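Local coordinates for putative nucleoprotein (PDB 4EWC), which encapsidates the negative-strand viral RNA, shielding it from nucleases and forming the ribonucleoprotein that serves as template for transcription and replication, at residues S108-A111 with A112-E116; A358-I361 with S362-E365; V527-Q530 with G531-R534. All coordinates share one frame; numbering follows the deposited sequence.

Interaction 1 (S108-A111 with A112-E116); sequences SKEA and AANIE
Ser108 and Ala112 start a run of main-chain bonds along the helix: Ala112 N gives its hydrogen to Ser108 O at 2.8 Å. One turn further on, Ile115 N binds Ala111 O at 2.9 Å, the straightest bond of the set, with 148° at the hydrogen. Between these two, Glu110 O is gripped twice from the same face of its carbonyl plane, by Asn114 N at 3.3 Å and by Ala113 N at 3.2 Å. The Ala113 donor stands well above that plane, whereas Asn114 N is only moderately tilted from it. Residues 108-116 lie on the later part of helix 96-114, and the helix packs here beside helices 302-305 and 315-326. With CG anti to its carbonyl carbon (chi1 -77°), Asn114 carries its amide back over the preceding turn, where ND2 lies 3.3 Å from Glu110 O at an angle too poor for a bond. The NH2 group is spent instead on the carbonyls of Ile300 and Ala298, so this buried side chain ties the helix to the chain leading into helix 302-305. Glu110 bends at chi2, which brings OE2 to 3.8 Å from Ala113 CB; the same oxygen accepts a weak bond from Ser302 N. Ile115 packs its side chain on Leu316 and Met319 of helix 315-326.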
loop_
_atom_site.group_PDB
_atom_site.type_symbol
_atom_site.label_atom_id
_atom_site.label_comp_id
_atom_site.label_asym_id
_atom_site.label_seq_id
_atom_site.Cartn_x
_atom_site.Cartn_y
_atom_site.Cartn_z
ATOM N N SER A 108 -23.554 -19.905 -5.975
ATOM C CA SER A 108 -23.133 -21.237 -6.432
ATOM C C SER A 108 -24.033 -21.807 -7.521
ATOM O O SER A 108 -23.564 -22.500 -8.406
ATOM C CB SER A 108 -23.063 -22.230 -5.277
ATOM O OG SER A 108 -22.009 -21.893 -4.411
ATOM N N LYS A 109 -25.331 -21.530 -7.440
ATOM C CA LYS A 109 -26.273 -21.981 -8.460
ATOM C C LYS A 109 -25.968 -21.256 -9.764
ATOM O O LYS A 109 -25.982 -21.845 -10.847
ATOM C CB LYS A 109 -27.722 -21.696 -8.042
ATOM C CG LYS A 109 -28.770 -22.513 -8.807
ATOM C CD LYS A 109 -30.003 -21.688 -9.171
ATOM C CE LYS A 109 -29.700 -20.658 -10.269
ATOM N NZ LYS A 109 -30.928 -19.997 -10.816
ATOM N N GLU A 110 -25.691 -19.965 -9.662
ATOM C CA GLU A 110 -25.407 -19.205 -10.860
ATOM C C GLU A 110 -24.071 -19.625 -11.451
ATOM O O GLU A 110 -23.954 -19.756 -12.656
ATOM C CB GLU A 110 -25.461 -17.687 -10.604
ATOM C CG GLU A 110 -25.653 -16.908 -11.886
ATOM C CD GLU A 110 -26.800 -17.468 -12.731
ATOM O OE1 GLU A 110 -27.950 -17.454 -12.225
ATOM O OE2 GLU A 110 -26.553 -17.936 -13.877
ATOM N N ALA A 111 -23.078 -19.831 -10.591
ATOM C CA ALA A 111 -21.782 -20.349 -11.012
ATOM C C ALA A 111 -21.893 -21.753 -11.622
ATOM O O ALA A 111 -21.178 -22.091 -12.564
ATOM C CB ALA A 111 -20.819 -20.359 -9.834
ATOM N N ALA A 112 -22.801 -22.560 -11.083
ATOM C CA ALA A 112 -22.976 -23.933 -11.534
ATOM C C ALA A 112 -23.781 -23.997 -12.809
ATOM O O ALA A 112 -23.953 -25.060 -13.397
ATOM C CB ALA A 112 -23.628 -24.797 -10.452
ATOM N N ALA A 113 -24.305 -22.853 -13.224
ATOM C CA ALA A 113 -24.950 -22.737 -14.533
ATOM C C ALA A 113 -23.853 -22.476 -15.534
ATOM O O ALA A 113 -23.867 -22.983 -16.654
ATOM C CB ALA A 113 -25.932 -21.584 -14.539
ATOM N N ASN A 114 -22.900 -21.661 -15.093
ATOM C CA ASN A 114 -21.813 -21.194 -15.926
ATOM C C ASN A 114 -20.723 -22.232 -16.158
ATOM O O ASN A 114 -20.117 -22.247 -17.231
ATOM C CB ASN A 114 -21.222 -19.894 -15.361
ATOM C CG ASN A 114 -22.096 -18.688 -15.646
ATOM O OD1 ASN A 114 -22.639 -18.554 -16.743
ATOM N ND2 ASN A 114 -22.236 -17.805 -14.661
ATOM N N ILE A 115 -20.472 -23.090 -15.166
ATOM C CA ILE A 115 -19.476 -24.145 -15.342
ATOM C C ILE A 115 -19.972 -25.204 -16.323
ATOM O O ILE A 115 -19.191 -25.737 -17.107
ATOM C CB ILE A 115 -18.995 -24.789 -14.015
ATOM C CG1 ILE A 115 -20.184 -25.189 -13.142
ATOM C CG2 ILE A 115 -18.076 -23.842 -13.259
ATOM C CD1 ILE A 115 -20.407 -26.691 -13.027
ATOM N N GLU A 116 -21.270 -25.490 -16.307
ATOM C CA GLU A 116 -21.815 -26.463 -17.250
ATOM C C GLU A 116 -21.833 -25.912 -18.684
ATOM O O GLU A 116 -21.643 -26.658 -19.649
ATOM C CB GLU A 116 -23.208 -26.940 -16.806
#

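Interaction 2 (A358-I361 with S362-E365)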
loop_
_atom_site.group_PDB
_atom_site.type_symbol
_atom_site.label_atom_id
_atom_site.label_comp_id
_atom_site.label_asym_id
_atom_site.label_seq_id
_atom_site.Cartn_x
_atom_site.Cartn_y
_atom_site.Cartn_z
ATOM N N ALA A 358 -1.147 -29.746 -22.327
ATOM C CA ALA A 358 -0.605 -30.861 -21.585
ATOM C C ALA A 358 -1.654 -31.606 -20.744
ATOM O O ALA A 358 -1.465 -32.771 -20.397
ATOM C CB ALA A 358 0.555 -30.399 -20.723
ATOM N N LEU A 359 -2.763 -30.957 -20.411
ATOM C CA LEU A 359 -3.828 -31.652 -19.670
ATOM C C LEU A 359 -4.578 -32.615 -20.572
ATOM O O LEU A 359 -5.117 -32.227 -21.613
ATOM C CB LEU A 359 -4.824 -30.687 -19.052
ATOM C CG LEU A 359 -4.292 -29.788 -17.946
ATOM C CD1 LEU A 359 -5.199 -28.585 -17.839
ATOM C CD2 LEU A 359 -4.215 -30.534 -16.621
ATOM N N LYS A 360 -4.619 -33.875 -20.160
ATOM C CA LYS A 360 -5.280 -34.895 -20.949
ATOM C C LYS A 360 -6.199 -35.751 -20.098
ATOM O O LYS A 360 -5.859 -36.138 -18.970
ATOM C CB LYS A 360 -4.244 -35.737 -21.676
ATOM C CG LYS A 360 -3.716 -35.041 -22.909
ATOM C CD LYS A 360 -2.326 -35.505 -23.278
ATOM C CE LYS A 360 -1.890 -34.819 -24.552
ATOM N NZ LYS A 360 -0.449 -35.041 -24.830
ATOM N N ILE A 361 -7.371 -36.041 -20.654
ATOM C CA ILE A 361 -8.398 -36.817 -19.966
ATOM C C ILE A 361 -7.910 -38.218 -19.590
ATOM O O ILE A 361 -8.521 -38.905 -18.775
ATOM C CB ILE A 361 -9.659 -36.936 -20.839
ATOM C CG1 ILE A 361 -10.883 -37.291 -19.991
ATOM C CG2 ILE A 361 -9.444 -37.950 -21.945
ATOM C CD1 ILE A 361 -11.359 -36.170 -19.090
ATOM N N SER A 362 -6.798 -38.632 -20.183
ATOM C CA SER A 362 -6.218 -39.939 -19.913
ATOM C C SER A 362 -4.940 -39.838 -19.082
ATOM O O SER A 362 -3.901 -40.382 -19.464
ATOM C CB SER A 362 -5.913 -40.652 -21.233
ATOM O OG SER A 362 -5.183 -39.800 -22.106
ATOM N N ASP A 363 -5.014 -39.146 -17.949
ATOM C CA ASP A 363 -3.871 -39.051 -17.044
ATOM C C ASP A 363 -4.271 -39.507 -15.648
ATOM O O ASP A 363 -5.459 -39.548 -15.317
ATOM C CB ASP A 363 -3.331 -37.621 -16.982
ATOM C CG ASP A 363 -2.733 -37.161 -18.298
ATOM O OD1 ASP A 363 -2.044 -37.973 -18.958
ATOM O OD2 ASP A 363 -2.952 -35.982 -18.665
ATOM N N GLY A 364 -3.278 -39.843 -14.832
ATOM C CA GLY A 364 -3.531 -40.248 -13.461
ATOM C C GLY A 364 -4.065 -39.072 -12.674
ATOM O O GLY A 364 -3.977 -37.938 -13.136
ATOM N N GLU A 365 -4.625 -39.332 -11.496
ATOM C CA GLU A 365 -5.130 -38.256 -10.648
ATOM C C GLU A 365 -4.003 -37.273 -10.356
ATOM O O GLU A 365 -4.084 -36.102 -10.724
ATOM C CB GLU A 365 -5.725 -38.809 -9.349
#
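Asp363 and Lys360 are turned so that the carboxylate meets the root of the lysine and not its charged end. The aspartate puts CG anti to its own carbonyl carbon (chi1 -66°), and this folds the acid back across the bend. OD2 then lies 3.1 Å from Lys360 N, in a weak hydrogen bond with only 131° at the hydrogen. The same oxygen sits alongside the lysine methylene, 3.3 Å from Lys360 CB. Lys360 starts toward the acid, but beyond CG its chain runs out extended and carries NZ away, leaving it 6.7 Å from Asp363 OD2, too far for a salt bridge. The four residues 360-363 form a reverse turn, Lys360 CA and Asp363 CA being 5.9 Å apart, within the loop that joins helix 350-358 to helix 369-381 of the helical bundle. Ile361 and Ser362 make the corner: Ile361 points its CB away overall, and its side chain packs on Lys325, while Ser362 OG comes within 4.2 Å of Lys360 CB. Leu359, just before the turn, is buried and packs against Ile371, Met372 and Leu375 of helix 369-381. Lys325 of helix 315-326 also donates to Asp363 O, and Phe368 packs beside the aspartate.

Interaction 3 (V527-Q530 with G531-R534)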
loop_
_atom_site.group_PDB
_atom_site.type_symbol
_atom_site.label_atom_id
_atom_site.label_comp_id
_atom_site.label_asym_id
_atom_site.label_seq_id
_atom_site.Cartn_x
_atom_site.Cartn_y
_atom_site.Cartn_z
ATOM N N VAL A 527 10.422 -5.600 6.001
ATOM C CA VAL A 527 9.751 -6.247 4.886
ATOM C C VAL A 527 10.556 -5.898 3.658
ATOM O O VAL A 527 11.019 -4.770 3.501
ATOM C CB VAL A 527 8.265 -5.827 4.737
ATOM C CG1 VAL A 527 7.661 -6.390 3.444
ATOM C CG2 VAL A 527 7.478 -6.316 5.909
ATOM N N PHE A 528 10.745 -6.870 2.788
ATOM C CA PHE A 528 11.683 -6.696 1.691
ATOM C C PHE A 528 11.212 -7.385 0.403
ATOM O O PHE A 528 10.367 -8.278 0.447
ATOM C CB PHE A 528 13.043 -7.235 2.138
ATOM C CG PHE A 528 12.995 -8.646 2.605
ATOM C CD1 PHE A 528 13.150 -9.695 1.706
ATOM C CD2 PHE A 528 12.781 -8.936 3.945
ATOM C CE1 PHE A 528 13.092 -11.007 2.144
ATOM C CE2 PHE A 528 12.727 -10.242 4.382
ATOM C CZ PHE A 528 12.879 -11.273 3.482
ATOM N N ASN A 529 11.748 -6.945 -0.736
ATOM C CA ASN A 529 11.421 -7.531 -2.039
ATOM C C ASN A 529 12.256 -8.800 -2.285
ATOM O O ASN A 529 13.454 -8.721 -2.589
ATOM C CB ASN A 529 11.692 -6.515 -3.131
ATOM C CG ASN A 529 11.354 -7.026 -4.519
ATOM O OD1 ASN A 529 11.816 -8.088 -4.942
ATOM N ND2 ASN A 529 10.556 -6.246 -5.255
ATOM N N GLN A 530 11.620 -9.962 -2.149
ATOM C CA GLN A 530 12.290 -11.241 -2.325
ATOM C C GLN A 530 13.152 -11.324 -3.597
ATOM O O GLN A 530 14.354 -11.561 -3.510
ATOM C CB GLN A 530 11.258 -12.384 -2.265
ATOM C CG GLN A 530 11.814 -13.793 -2.487
ATOM C CD GLN A 530 12.958 -14.157 -1.542
ATOM O OE1 GLN A 530 13.195 -13.488 -0.538
ATOM N NE2 GLN A 530 13.675 -15.231 -1.869
ATOM N N GLY A 531 12.532 -11.106 -4.756
ATOM C CA GLY A 531 13.232 -11.102 -6.026
ATOM C C GLY A 531 14.526 -10.301 -6.038
ATOM O O GLY A 531 15.531 -10.764 -6.550
ATOM N N ALA A 532 14.503 -9.102 -5.468
ATOM C CA ALA A 532 15.691 -8.246 -5.406
ATOM C C ALA A 532 16.766 -8.822 -4.473
ATOM O O ALA A 532 17.963 -8.769 -4.763
ATOM C CB ALA A 532 15.298 -6.817 -4.966
ATOM N N ILE A 533 16.314 -9.375 -3.356
ATOM C CA ILE A 533 17.203 -9.924 -2.357
ATOM C C ILE A 533 17.898 -11.172 -2.899
ATOM O O ILE A 533 19.040 -11.475 -2.538
ATOM C CB ILE A 533 16.418 -10.262 -1.055
ATOM C CG1 ILE A 533 15.894 -8.976 -0.384
ATOM C CG2 ILE A 533 17.269 -11.082 -0.104
ATOM C CD1 ILE A 533 16.959 -8.118 0.271
ATOM N N ARG A 534 17.204 -11.883 -3.781
ATOM C CA ARG A 534 17.723 -13.109 -4.350
ATOM C C ARG A 534 18.768 -12.785 -5.421
ATOM O O ARG A 534 19.808 -13.467 -5.534
ATOM C CB ARG A 534 16.581 -13.946 -4.936
ATOM C CG ARG A 534 17.049 -15.147 -5.761
ATOM C CD ARG A 534 15.889 -16.018 -6.216
ATOM N NE ARG A 534 15.142 -16.549 -5.077
ATOM C CZ ARG A 534 15.410 -17.708 -4.483
ATOM N NH1 ARG A 534 16.412 -18.462 -4.917
ATOM N NH2 ARG A 534 14.676 -18.115 -3.458
#
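Asn529 swings CG anti to its backbone N (chi1 -179°), and this carries OD1 forward over the first turn of the helix to meet Ala532 N at 2.9 Å. Phe528 takes the other route, with CG between its backbone N and carbonyl carbon, which lays the ring toward Ile533. The capping bond is fairly straight, 160° at the hydrogen, although the N-H comes from above the plane of the amide and not along a lone pair. Behind it the regular helix bonds begin: Ile533 N to Asn529 O at 3.0 Å and Arg534 N to Gln530 O at 2.9 Å. Asn529 ND2, at the other end of the amide, donates to Ser564 O of the same chain. The Phe528 and Ile533 side chains cross at about a right angle, with Ile533 CG1 3.5 Å from Phe528 CD1. Gln530 bends at chi2 and places NE2 3.4 Å from Arg534 NH2; both are donors, and the amide and guanidinium planes stand 71° apart. This side faces the second subunit, where Ser564 OG of the second subunit makes a weak bond with Gln530 OE1 and its Arg534 comes close to the Arg534 described here. Where strand 526-528 passes into helix 530-536, the arrangement is a classical asparagine N-cap, with Phe528 at N' and Ile533 at N4 packed together as a hydrophobic staple.

Overall arrangement
From the N terminus the three contacts come strictly in series, each within one unbroken run of residues, so none encloses or crosses another. Interaction 1 lies on the later part of helix 96-114, its centre about 14 Å from that of the chain. Interaction 2 follows at the surface, in the connection between helices 350-358 and 369-381. The two do not touch, their nearest atoms being about 13 Å apart, yet both pack on helix 315-326, which links them through the body of the molecule. Interaction 3, in the C-terminal orthomyxovirus family region, stands apart: its nearest atoms are about 25 Å from interaction 2, and it alone of the three meets the second subunit.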